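Local coordinates for protein peptidoglycan DD-endopeptidase ShyB (Vibrio cholerae, PDB 2GU1) that cleaves the peptide cross-links between peptidoglycan strands as a zinc-dependent endopeptidase, probably making room for new glycans as the cell wall expands, at residues 232-241 and 309-317; 242-253 and 290-301. One frame throughout, in Å; residues are numbered along the deposited sequence.

Contact 1. Residues 232-241 and 309-317. With ZN (zinc ion), chain B.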
loop_
_atom_site.group_PDB
_atom_site.type_symbol
_atom_site.label_atom_id
_atom_site.label_comp_id
_atom_site.label_asym_id
_atom_site.label_seq_id
_atom_site.Cartn_x
_atom_site.Cartn_y
_atom_site.Cartn_z
ATOM N N HIS A 232 -2.269 -13.658 10.041
ATOM C CA HIS A 232 -1.536 -12.658 10.796
ATOM C C HIS A 232 -0.603 -12.154 9.707
ATOM O O HIS A 232 0.387 -12.805 9.370
ATOM C CB HIS A 232 -0.727 -13.270 11.930
ATOM C CG HIS A 232 -0.051 -12.245 12.788
ATOM N ND1 HIS A 232 1.298 -12.281 13.071
ATOM C CD2 HIS A 232 -0.540 -11.152 13.423
ATOM C CE1 HIS A 232 1.609 -11.255 13.845
ATOM N NE2 HIS A 232 0.512 -10.555 14.073
ATOM N N ASN A 233 -0.941 -11.005 9.144
ATOM C CA ASN A 233 -0.177 -10.425 8.051
ATOM C C ASN A 233 0.989 -9.517 8.436
ATOM O O ASN A 233 1.393 -8.655 7.653
ATOM C CB ASN A 233 -1.147 -9.681 7.127
ATOM C CG ASN A 233 -2.036 -10.629 6.342
ATOM O OD1 ASN A 233 -3.220 -10.365 6.131
ATOM N ND2 ASN A 233 -1.460 -11.739 5.896
ATOM N N GLY A 234 1.535 -9.709 9.632
ATOM C CA GLY A 234 2.650 -8.880 10.052
ATOM C C GLY A 234 3.499 -9.569 11.104
ATOM O O GLY A 234 3.276 -10.735 11.423
ATOM N N THR A 235 4.477 -8.849 11.639
ATOM C CA THR A 235 5.352 -9.403 12.663
ATOM C C THR A 235 5.174 -8.595 13.947
ATOM O O THR A 235 5.167 -7.362 13.911
ATOM C CB THR A 235 6.830 -9.330 12.218
ATOM O OG1 THR A 235 6.990 -9.993 10.963
ATOM C CG2 THR A 235 7.729 -9.980 13.236
ATOM N N ASP A 236 5.021 -9.278 15.078
ATOM C CA ASP A 236 4.854 -8.586 16.357
ATOM C C ASP A 236 6.155 -8.534 17.147
ATOM O O ASP A 236 6.770 -9.575 17.390
ATOM C CB ASP A 236 3.783 -9.281 17.202
ATOM C CG ASP A 236 2.419 -9.207 16.567
ATOM O OD1 ASP A 236 2.279 -8.454 15.578
ATOM O OD2 ASP A 236 1.494 -9.880 17.061
ATOM N N PHE A 237 6.569 -7.323 17.531
ATOM C CA PHE A 237 7.792 -7.110 18.315
ATOM C C PHE A 237 7.414 -6.757 19.754
ATOM O O PHE A 237 6.430 -6.042 19.997
ATOM C CB PHE A 237 8.640 -5.984 17.704
ATOM C CG PHE A 237 9.248 -6.337 16.376
ATOM C CD1 PHE A 237 10.250 -7.301 16.287
ATOM C CD2 PHE A 237 8.799 -5.729 15.206
ATOM C CE1 PHE A 237 10.795 -7.656 15.052
ATOM C CE2 PHE A 237 9.333 -6.072 13.966
ATOM C CZ PHE A 237 10.334 -7.038 13.885
ATOM N N ALA A 238 8.192 -7.273 20.704
ATOM C CA ALA A 238 7.937 -7.059 22.123
ATOM C C ALA A 238 8.375 -5.683 22.599
ATOM O O ALA A 238 9.395 -5.543 23.280
ATOM C CB ALA A 238 8.638 -8.139 22.940
ATOM N N THR A 239 7.601 -4.667 22.247
ATOM C CA THR A 239 7.916 -3.297 22.636
ATOM C C THR A 239 7.082 -2.792 23.797
ATOM O O THR A 239 5.892 -3.087 23.901
ATOM C CB THR A 239 7.664 -2.309 21.484
ATOM O OG1 THR A 239 6.338 -2.510 20.976
ATOM C CG2 THR A 239 8.670 -2.499 20.381
ATOM N N PRO A 240 7.705 -2.028 24.703
ATOM C CA PRO A 240 6.960 -1.482 25.837
ATOM C C PRO A 240 6.206 -0.302 25.223
ATOM O O PRO A 240 6.618 0.206 24.184
ATOM C CB PRO A 240 8.059 -0.981 26.774
ATOM C CG PRO A 240 9.265 -1.794 26.389
ATOM C CD PRO A 240 9.153 -1.845 24.891
ATOM N N ILE A 241 5.106 0.121 25.833
ATOM C CA ILE A 241 4.390 1.273 25.314
ATOM C C ILE A 241 5.398 2.417 25.427
ATOM O O ILE A 241 6.051 2.558 26.465
ATOM C CB ILE A 241 3.158 1.604 26.188
ATOM C CG1 ILE A 241 2.176 0.434 26.153
ATOM C CG2 ILE A 241 2.502 2.886 25.705
ATOM C CD1 ILE A 241 0.947 0.601 27.055
ATOM N N GLY A 309 -2.256 -7.518 24.434
ATOM C CA GLY A 309 -1.115 -6.951 25.125
ATOM C C GLY A 309 -0.370 -5.964 24.246
ATOM O O GLY A 309 -0.445 -6.057 23.017
ATOM N N PRO A 310 0.362 -5.004 24.838
ATOM C CA PRO A 310 1.109 -4.016 24.062
ATOM C C PRO A 310 2.150 -4.674 23.163
ATOM O O PRO A 310 2.783 -5.657 23.547
ATOM C CB PRO A 310 1.755 -3.149 25.139
ATOM C CG PRO A 310 0.790 -3.240 26.272
ATOM C CD PRO A 310 0.462 -4.708 26.278
ATOM N N HIS A 311 2.314 -4.126 21.962
ATOM C CA HIS A 311 3.282 -4.637 21.009
ATOM C C HIS A 311 3.160 -3.863 19.709
ATOM O O HIS A 311 2.144 -3.219 19.447
ATOM C CB HIS A 311 3.030 -6.120 20.702
ATOM C CG HIS A 311 1.770 -6.372 19.928
ATOM N ND1 HIS A 311 0.516 -6.271 20.493
ATOM C CD2 HIS A 311 1.574 -6.728 18.635
ATOM C CE1 HIS A 311 -0.399 -6.561 19.582
ATOM N NE2 HIS A 311 0.216 -6.842 18.447
ATOM N N LEU A 312 4.203 -3.927 18.902
ATOM C CA LEU A 312 4.182 -3.280 17.610
ATOM C C LEU A 312 3.865 -4.372 16.596
ATOM O O LEU A 312 4.460 -5.456 16.621
ATOM C CB LEU A 312 5.539 -2.665 17.272
ATOM C CG LEU A 312 5.664 -2.110 15.850
ATOM C CD1 LEU A 312 4.897 -0.795 15.736
ATOM C CD2 LEU A 312 7.130 -1.887 15.512
ATOM N N HIS A 313 2.898 -4.096 15.731
ATOM C CA HIS A 313 2.544 -5.028 14.673
ATOM C C HIS A 313 3.124 -4.345 13.434
ATOM O O HIS A 313 2.666 -3.265 13.056
ATOM C CB HIS A 313 1.023 -5.151 14.554
ATOM C CG HIS A 313 0.572 -5.915 13.350
ATOM N ND1 HIS A 313 0.254 -7.256 13.391
ATOM C CD2 HIS A 313 0.404 -5.529 12.061
ATOM C CE1 HIS A 313 -0.092 -7.662 12.182
ATOM N NE2 HIS A 313 -0.009 -6.633 11.356
ATOM N N PHE A 314 4.137 -4.965 12.830
ATOM C CA PHE A 314 4.824 -4.410 11.659
ATOM C C PHE A 314 4.493 -5.186 10.388
ATOM O O PHE A 314 4.443 -6.424 10.393
ATOM C CB PHE A 314 6.346 -4.426 11.918
ATOM C CG PHE A 314 7.184 -3.954 10.758
ATOM C CD1 PHE A 314 7.073 -2.657 10.272
ATOM C CD2 PHE A 314 8.101 -4.816 10.156
ATOM C CE1 PHE A 314 7.870 -2.220 9.198
ATOM C CE2 PHE A 314 8.891 -4.397 9.094
ATOM C CZ PHE A 314 8.778 -3.093 8.607
ATOM N N GLU A 315 4.266 -4.463 9.296
ATOM C CA GLU A 315 3.945 -5.111 8.030
ATOM C C GLU A 315 4.751 -4.565 6.865
ATOM O O GLU A 315 5.090 -3.382 6.832
ATOM C CB GLU A 315 2.451 -4.946 7.706
ATOM C CG GLU A 315 1.531 -5.889 8.472
ATOM C CD GLU A 315 0.057 -5.707 8.114
ATOM O OE1 GLU A 315 -0.245 -5.253 6.991
ATOM O OE2 GLU A 315 -0.801 -6.032 8.958
ATOM N N VAL A 316 5.080 -5.446 5.925
ATOM C CA VAL A 316 5.778 -5.046 4.714
ATOM C C VAL A 316 4.847 -5.490 3.596
ATOM O O VAL A 316 4.404 -6.642 3.573
ATOM C CB VAL A 316 7.136 -5.761 4.529
ATOM C CG1 VAL A 316 7.748 -5.373 3.176
ATOM C CG2 VAL A 316 8.088 -5.366 5.655
ATOM N N LEU A 317 4.521 -4.569 2.696
ATOM C CA LEU A 317 3.645 -4.895 1.578
ATOM C C LEU A 317 4.398 -4.795 0.261
ATOM O O LEU A 317 5.085 -3.810 0.007
ATOM C CB LEU A 317 2.443 -3.944 1.522
ATOM C CG LEU A 317 1.534 -3.787 2.739
ATOM C CD1 LEU A 317 0.277 -3.031 2.305
ATOM C CD2 LEU A 317 1.156 -5.132 3.306
HETATM ZN ZN ZN B . 0.398 -8.688 14.844
HETATM O O HOH W 1 4.080 -8.177 6.827
#
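His232 and His313 both swing CG anti to their backbone N (chi1 -175° for His232), while Asp236 keeps CG beside its own N; these three settings bring His232 NE2, Asp236 OD1 and His313 ND1 onto one zinc ion, each 2.0 Å from the metal. The two imidazoles slide past each other in opposite directions with their planes at 78°, and Asp236 OD1 reaches the edge of the His232 ring in its plane. A second shell fixes the rotation of both rings. His313 NE2 donates to the anti lone pair of Glu315 OE2 at 2.6 Å, nearly in the ring plane, and Arg277 forms a salt bridge with the other carboxylate oxygen, OE1. His232 ND1 is bonded to the carbonyl of Gly216. His311 lies alongside the site without binding the metal: its CD2 comes 3.3 Å from Asp236 CG, the ring 54° from the carboxylate plane, while ND1 donates to Gly309 O at 2.7 Å and fixes the ring's turn. Backbone bonds in both directions pair Thr235 with Phe314 and Phe237 with Leu312, antiparallel, and Asp236 faces His313 as the non-hydrogen-bonded pair between them. The face bearing Thr235, Phe237, Leu312 and Phe314 is largely apolar, with Phe237 CE2 4.0 Å from Phe314 CB at the edge of the Phe237 ring. Two neighbouring strands and the loops leading into them thus carry the His-x-x-x-Asp and His-x-His motifs of M23 (lysostaphin-type) peptidases, whose catalytic zinc sits on the antiparallel sheet.

Contact 2. Residues 242-253 and 290-301; sequences GAPVYSTGDGKV and QLVKRGQKIALA
Val245 faces both Ile298 and Ala299 across an antiparallel pair, a classic beta bulge within the all-beta M23 peptidase domain. Among the backbone bonds, Val245 O takes the Ile298 N-H at 2.9 Å, nearly straight at 174°, and only a weak one from Ala299 N at 3.4 Å. Val245 N returns a bond to Ala299 O, and further bonds beyond the strand ends include Ala301 N to Ala243 O and Ser247 N to Gln296 O. Beyond a type II turn over Lys293-Gln296 the two segments pair again, Gly251 and Val292 exchanging bonds in both directions.

Apolar contacts line the buried side. Val245 sets CG2 beside its backbone N, which brings this methyl to 3.9 Å from Ala301 CB, and Ile298 CG2 lies 4.1 Å from Ser247 CB. Val253 and Val292 cross at about a right angle, and strand 265-269 packs on both. Tyr246 and Lys297 cross obliquely, Tyr246 CE1 3.9 Å from Lys297 CB, and the tyrosine hydroxyl is bonded to Asp207.

Polar side chains bond to backbone around residues 247-250 and the turn at Lys293-Gln296. Ser247 OG donates to Gly249 O, and Asp250 also makes a salt bridge with Arg199. Asp250 OD1 accepts the Arg294 N-H at 2.8 Å, on its anti side and 30° out of the carboxylate plane.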
loop_
_atom_site.group_PDB
_atom_site.type_symbol
_atom_site.label_atom_id
_atom_site.label_comp_id
_atom_site.label_asym_id
_atom_site.label_seq_id
_atom_site.Cartn_x
_atom_site.Cartn_y
_atom_site.Cartn_z
ATOM N N GLY A 242 5.548 3.207 24.367
ATOM C CA GLY A 242 6.481 4.325 24.408
ATOM C C GLY A 242 7.819 4.069 23.732
ATOM O O GLY A 242 8.615 4.996 23.551
ATOM N N ALA A 243 8.086 2.822 23.360
ATOM C CA ALA A 243 9.342 2.501 22.694
ATOM C C ALA A 243 9.359 3.152 21.320
ATOM O O ALA A 243 8.335 3.195 20.637
ATOM C CB ALA A 243 9.497 0.994 22.548
ATOM N N PRO A 244 10.521 3.674 20.899
ATOM C CA PRO A 244 10.610 4.313 19.585
ATOM C C PRO A 244 10.433 3.323 18.438
ATOM O O PRO A 244 10.910 2.183 18.496
ATOM C CB PRO A 244 12.004 4.944 19.598
ATOM C CG PRO A 244 12.786 3.982 20.451
ATOM C CD PRO A 244 11.815 3.740 21.601
ATOM N N VAL A 245 9.738 3.776 17.400
ATOM C CA VAL A 245 9.468 2.971 16.210
ATOM C C VAL A 245 10.104 3.742 15.064
ATOM O O VAL A 245 9.922 4.954 14.966
ATOM C CB VAL A 245 7.940 2.842 15.964
ATOM C CG1 VAL A 245 7.666 2.102 14.667
ATOM C CG2 VAL A 245 7.296 2.118 17.131
ATOM N N TYR A 246 10.857 3.048 14.214
ATOM C CA TYR A 246 11.541 3.697 13.104
ATOM C C TYR A 246 11.132 3.135 11.753
ATOM O O TYR A 246 10.786 1.959 11.647
ATOM C CB TYR A 246 13.047 3.508 13.237
ATOM C CG TYR A 246 13.589 3.839 14.604
ATOM C CD1 TYR A 246 13.980 5.137 14.928
ATOM C CD2 TYR A 246 13.713 2.847 15.576
ATOM C CE1 TYR A 246 14.491 5.438 16.193
ATOM C CE2 TYR A 246 14.220 3.138 16.844
ATOM C CZ TYR A 246 14.608 4.430 17.142
ATOM O OH TYR A 246 15.139 4.708 18.377
ATOM N N SER A 247 11.202 3.975 10.723
ATOM C CA SER A 247 10.882 3.536 9.369
ATOM C C SER A 247 12.021 2.640 8.914
ATOM O O SER A 247 13.191 2.933 9.171
ATOM C CB SER A 247 10.771 4.725 8.409
ATOM O OG SER A 247 10.616 4.276 7.063
ATOM N N THR A 248 11.684 1.544 8.246
ATOM C CA THR A 248 12.704 0.626 7.763
ATOM C C THR A 248 13.258 1.077 6.412
ATOM O O THR A 248 14.100 0.401 5.818
ATOM C CB THR A 248 12.136 -0.793 7.639
ATOM O OG1 THR A 248 10.879 -0.746 6.948
ATOM C CG2 THR A 248 11.926 -1.397 9.028
ATOM N N GLY A 249 12.787 2.220 5.925
ATOM C CA GLY A 249 13.282 2.705 4.648
ATOM C C GLY A 249 12.913 4.138 4.311
ATOM O O GLY A 249 12.036 4.734 4.941
ATOM N N ASP A 250 13.596 4.701 3.315
ATOM C CA ASP A 250 13.298 6.056 2.884
ATOM C C ASP A 250 11.898 5.997 2.291
ATOM O O ASP A 250 11.506 4.975 1.724
ATOM C CB ASP A 250 14.288 6.525 1.807
ATOM C CG ASP A 250 15.733 6.470 2.272
ATOM O OD1 ASP A 250 16.007 6.831 3.435
ATOM O OD2 ASP A 250 16.601 6.079 1.467
ATOM N N GLY A 251 11.139 7.077 2.420
ATOM C CA GLY A 251 9.801 7.065 1.868
ATOM C C GLY A 251 8.951 8.247 2.267
ATOM O O GLY A 251 9.442 9.241 2.807
ATOM N N LYS A 252 7.660 8.139 1.996
ATOM C CA LYS A 252 6.737 9.203 2.323
ATOM C C LYS A 252 5.526 8.668 3.060
ATOM O O LYS A 252 4.955 7.636 2.691
ATOM C CB LYS A 252 6.292 9.919 1.047
ATOM C CG LYS A 252 5.291 11.035 1.280
ATOM C CD LYS A 252 5.056 11.831 0.004
ATOM C CE LYS A 252 4.438 10.978 -1.087
ATOM N NZ LYS A 252 3.103 10.472 -0.675
ATOM N N VAL A 253 5.145 9.376 4.115
ATOM C CA VAL A 253 3.996 9.000 4.910
ATOM C C VAL A 253 2.763 9.213 4.042
ATOM O O VAL A 253 2.488 10.334 3.617
ATOM C CB VAL A 253 3.891 9.885 6.168
ATOM C CG1 VAL A 253 2.698 9.465 6.999
ATOM C CG2 VAL A 253 5.176 9.787 6.973
ATOM N N GLN A 290 4.729 13.864 4.686
ATOM C CA GLN A 290 6.081 14.039 5.194
ATOM C C GLN A 290 6.994 12.937 4.676
ATOM O O GLN A 290 6.631 11.759 4.678
ATOM C CB GLN A 290 6.087 14.037 6.729
ATOM C CG GLN A 290 7.471 14.244 7.326
ATOM C CD GLN A 290 7.462 14.371 8.842
ATOM O OE1 GLN A 290 8.508 14.571 9.459
ATOM N NE2 GLN A 290 6.286 14.254 9.445
ATOM N N LEU A 291 8.173 13.329 4.211
ATOM C CA LEU A 291 9.149 12.370 3.718
ATOM C C LEU A 291 10.028 11.961 4.885
ATOM O O LEU A 291 10.417 12.796 5.703
ATOM C CB LEU A 291 10.011 12.985 2.614
ATOM C CG LEU A 291 9.599 12.701 1.167
ATOM C CD1 LEU A 291 8.158 13.114 0.940
ATOM C CD2 LEU A 291 10.535 13.448 0.221
ATOM N N VAL A 292 10.342 10.675 4.962
ATOM C CA VAL A 292 11.169 10.167 6.040
ATOM C C VAL A 292 12.382 9.432 5.504
ATOM O O VAL A 292 12.412 9.026 4.344
ATOM C CB VAL A 292 10.358 9.224 6.957
ATOM C CG1 VAL A 292 9.229 10.003 7.619
ATOM C CG2 VAL A 292 9.795 8.061 6.148
ATOM N N LYS A 293 13.390 9.278 6.354
ATOM C CA LYS A 293 14.612 8.592 5.975
ATOM C C LYS A 293 14.642 7.228 6.642
ATOM O O LYS A 293 13.911 6.980 7.602
ATOM C CB LYS A 293 15.833 9.397 6.431
ATOM C CG LYS A 293 15.840 10.855 5.983
ATOM C CD LYS A 293 16.051 10.994 4.485
ATOM C CE LYS A 293 17.399 10.425 4.067
ATOM N NZ LYS A 293 18.527 11.062 4.806
ATOM N N ARG A 294 15.494 6.350 6.134
ATOM C CA ARG A 294 15.641 5.020 6.700
ATOM C C ARG A 294 16.167 5.144 8.132
ATOM O O ARG A 294 17.201 5.761 8.361
ATOM C CB ARG A 294 16.630 4.214 5.856
ATOM C CG ARG A 294 16.919 2.817 6.375
ATOM C CD ARG A 294 17.895 2.104 5.451
ATOM N NE ARG A 294 19.190 2.782 5.397
ATOM C CZ ARG A 294 20.151 2.494 4.524
ATOM N NH1 ARG A 294 19.965 1.543 3.617
ATOM N NH2 ARG A 294 21.307 3.148 4.571
ATOM N N GLY A 295 15.457 4.558 9.091
ATOM C CA GLY A 295 15.900 4.617 10.475
ATOM C C GLY A 295 15.372 5.796 11.267
ATOM O O GLY A 295 15.610 5.905 12.476
ATOM N N GLN A 296 14.651 6.685 10.597
ATOM C CA GLN A 296 14.088 7.856 11.257
ATOM C C GLN A 296 12.963 7.462 12.213
ATOM O O GLN A 296 12.165 6.566 11.917
ATOM C CB GLN A 296 13.543 8.830 10.212
ATOM C CG GLN A 296 13.148 10.182 10.764
ATOM C CD GLN A 296 12.563 11.090 9.701
ATOM O OE1 GLN A 296 12.942 11.019 8.531
ATOM N NE2 GLN A 296 11.645 11.963 10.105
ATOM N N LYS A 297 12.903 8.127 13.364
ATOM C CA LYS A 297 11.852 7.843 14.335
ATOM C C LYS A 297 10.555 8.403 13.775
ATOM O O LYS A 297 10.500 9.560 13.357
ATOM C CB LYS A 297 12.167 8.488 15.694
ATOM C CG LYS A 297 11.065 8.280 16.723
ATOM C CD LYS A 297 11.590 8.291 18.157
ATOM C CE LYS A 297 12.132 9.646 18.566
ATOM N NZ LYS A 297 12.568 9.639 20.000
ATOM N N ILE A 298 9.508 7.585 13.762
ATOM C CA ILE A 298 8.230 8.020 13.218
ATOM C C ILE A 298 7.080 7.892 14.208
ATOM O O ILE A 298 6.013 8.482 14.016
ATOM C CB ILE A 298 7.892 7.227 11.934
ATOM C CG1 ILE A 298 7.818 5.731 12.244
ATOM C CG2 ILE A 298 8.950 7.495 10.876
ATOM C CD1 ILE A 298 7.538 4.856 11.013
ATOM N N ALA A 299 7.292 7.126 15.273
ATOM C CA ALA A 299 6.248 6.955 16.270
ATOM C C ALA A 299 6.757 6.275 17.526
ATOM O O ALA A 299 7.933 5.920 17.628
ATOM C CB ALA A 299 5.099 6.143 15.683
ATOM N N LEU A 300 5.850 6.095 18.478
ATOM C CA LEU A 300 6.167 5.431 19.725
ATOM C C LEU A 300 5.197 4.259 19.800
ATOM O O LEU A 300 3.981 4.433 19.627
ATOM C CB LEU A 300 5.961 6.383 20.910
ATOM C CG LEU A 300 6.807 7.667 20.877
ATOM C CD1 LEU A 300 6.527 8.501 22.129
ATOM C CD2 LEU A 300 8.288 7.311 20.802
ATOM N N ALA A 301 5.737 3.066 20.017
ATOM C CA ALA A 301 4.911 1.867 20.111
ATOM C C ALA A 301 3.852 2.030 21.182
ATOM O O ALA A 301 4.008 2.823 22.117
ATOM C CB ALA A 301 5.787 0.645 20.399
#

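Contact 2 is nested along the chain inside the loop that contact 1 closes: strand 235-237 leads into 244-246, and 297-300 is followed by 312-318. Their centres lie 14 Å apart, and they touch at several points, among them Thr239 OG1, which packs 3.3 Å from Ala301 CB, and Phe314 CZ, which lies 3.6 Å from Thr248 OG1. Val245 also rests on Leu312, so the apolar face behind the metal-binding strands continues into contact 2. Contact 1 supplies all three protein ligands of the zinc, whereas contact 2 stands back from it, the side chain of Ala301 about 12 Å from the ion and about 10 Å from that of His313.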